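Cytosine-specific methyltransferase (Escherichia coli O157:H7 EDL933, PDB 3G7U) probably methylates cytosine in DNA at carbon 5, using S-adenosyl-L-methionine as methyl donor. Local coordinates at residues 142-147 with 168-173. Numbering follows the deposited sequence. Where two conformers were deposited one is given.
Sequences DYDILD and IGVKKS
With CG of Y143 set beside its own backbone N (chi1 -69°), the ring lies against the partner strand: CD1 rests 3.4 Å from V170 C, CE1 lies near K171 CG, and V170 N meets the ring edge in plane. G169, lacking a side chain, leaves room for Y143 CB; CD1 lies near G169 C, while the phenol OH bonds P112 O. K172, extended beyond CG, runs back across 142-144; its CG passes 3.4 Å from D144 OD1, and its CE comes near Y143 O. That leaves K172 NZ 5.0 Å from D144 OD1, too far for a salt bridge; the ammonium group hydrogen-bonds S140 O instead. Two waters each bridge D144 OD2, one to K171 O and the other to K172 O, tying the carboxylate to the strand end and the start of the 3-10 turn.

Four backbone bonds join the segments. D144 and V170 form a hydrogen-bonded pair, D144 N giving to V170 O at 2.7 Å and V170 N to D144 O; L146 N to I168 O is nearly straight (176°). D142 O takes K172 N at 2.9 Å and also a water that accepts from S173 N, so two donors hold this carbonyl. Beyond the pairing, L146 CD1 packs on I168 CB at 4.1 Å, and F183 touches both side chains. I145 instead meets F136 and V139 of helix 129-140. Strand 163-171 also pairs with 114-119 and so lies between it and 143-152, an outermost strand of the sheet: the antiparallel beta hairpin that ends the Rossmann-like sheet of class I SAM-dependent methyltransferases.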
# COMPACT_ATOMS: atom_id res chain seq x y z
N ASP A 142 15.60 22.50 -7.45
CA ASP A 142 15.14 22.85 -6.12
C ASP A 142 15.27 21.76 -5.08
O ASP A 142 15.09 21.99 -3.87
CB ASP A 142 13.68 23.30 -6.23
CG ASP A 142 13.51 24.49 -7.16
OD1 ASP A 142 14.13 25.55 -6.89
OD2 ASP A 142 12.76 24.37 -8.16
N TYR A 143 15.58 20.54 -5.54
CA TYR A 143 15.61 19.37 -4.63
C TYR A 143 16.95 18.63 -4.60
O TYR A 143 17.58 18.45 -5.63
CB TYR A 143 14.48 18.36 -5.02
CG TYR A 143 13.12 18.97 -4.71
CD1 TYR A 143 12.58 18.82 -3.45
CD2 TYR A 143 12.44 19.74 -5.65
CE1 TYR A 143 11.36 19.43 -3.10
CE2 TYR A 143 11.22 20.33 -5.33
CZ TYR A 143 10.71 20.18 -4.06
OH TYR A 143 9.53 20.79 -3.74
N ASP A 144 17.32 18.17 -3.42
CA ASP A 144 18.35 17.14 -3.24
C ASP A 144 17.66 15.79 -3.50
O ASP A 144 16.84 15.37 -2.70
CB ASP A 144 18.87 17.19 -1.81
CG ASP A 144 19.76 18.43 -1.56
OD1 ASP A 144 20.45 18.87 -2.51
OD2 ASP A 144 19.76 18.94 -0.41
N ILE A 145 17.99 15.16 -4.61
CA ILE A 145 17.33 13.94 -5.08
C ILE A 145 18.20 12.77 -4.62
O ILE A 145 19.40 12.76 -4.87
CB ILE A 145 17.13 13.97 -6.60
CG1 ILE A 145 16.23 15.15 -6.99
CG2 ILE A 145 16.49 12.67 -7.10
CD1 ILE A 145 16.18 15.39 -8.48
N LEU A 146 17.61 11.83 -3.88
CA LEU A 146 18.37 10.71 -3.37
C LEU A 146 18.45 9.69 -4.47
O LEU A 146 17.60 9.64 -5.39
CB LEU A 146 17.74 10.10 -2.13
CG LEU A 146 17.45 10.97 -0.90
CD1 LEU A 146 17.07 10.10 0.28
CD2 LEU A 146 18.68 11.79 -0.57
N ASP A 147 19.49 8.86 -4.40
CA ASP A 147 19.56 7.74 -5.33
C ASP A 147 18.38 6.78 -5.03
O ASP A 147 17.86 6.78 -3.93
CB ASP A 147 20.92 7.03 -5.23
CG ASP A 147 21.99 7.66 -6.13
OD1 ASP A 147 21.70 8.21 -7.23
OD2 ASP A 147 23.16 7.56 -5.73
N ILE A 168 13.06 9.71 -3.57
CA ILE A 168 12.81 10.73 -2.53
C ILE A 168 13.60 12.01 -2.88
O ILE A 168 14.74 11.92 -3.36
CB ILE A 168 13.18 10.22 -1.12
CG1 ILE A 168 12.25 9.08 -0.71
CG2 ILE A 168 13.11 11.35 -0.06
CD1 ILE A 168 12.80 8.23 0.41
N GLY A 169 13.00 13.18 -2.68
CA GLY A 169 13.74 14.43 -2.93
C GLY A 169 13.41 15.32 -1.76
O GLY A 169 12.32 15.22 -1.21
N VAL A 170 14.35 16.17 -1.36
CA VAL A 170 14.09 17.08 -0.25
C VAL A 170 14.54 18.46 -0.67
O VAL A 170 15.50 18.61 -1.41
CB VAL A 170 14.79 16.69 1.08
CG1 VAL A 170 14.16 15.43 1.71
CG2 VAL A 170 16.29 16.57 0.92
N LYS A 171 13.79 19.47 -0.25
CA LYS A 171 14.04 20.84 -0.71
C LYS A 171 15.44 21.24 -0.26
O LYS A 171 15.80 21.05 0.93
CB LYS A 171 13.00 21.77 -0.08
CG LYS A 171 12.39 22.76 -1.04
CD LYS A 171 11.44 23.63 -0.25
CE LYS A 171 10.56 24.48 -1.15
NZ LYS A 171 11.32 25.13 -2.27
N LYS A 172 16.21 21.72 -1.22
CA LYS A 172 17.58 22.22 -0.98
C LYS A 172 17.67 23.25 0.14
O LYS A 172 18.58 23.20 0.98
CB LYS A 172 18.16 22.79 -2.25
CG LYS A 172 18.80 21.76 -3.08
CD LYS A 172 19.06 22.30 -4.44
CE LYS A 172 19.85 21.30 -5.21
NZ LYS A 172 19.88 21.75 -6.61
N SER A 173 16.68 24.14 0.18
CA SER A 173 16.57 25.18 1.20
C SER A 173 16.61 24.66 2.63
O SER A 173 16.91 25.40 3.57
CB SER A 173 15.29 26.01 0.96
OG SER A 173 14.17 25.47 1.65
O HOH W 1 15.17 24.73 -2.63
O HOH W 2 18.06 19.71 2.05
O HOH W 3 20.80 21.82 0.25
O HOH W 4 15.25 7.85 -3.44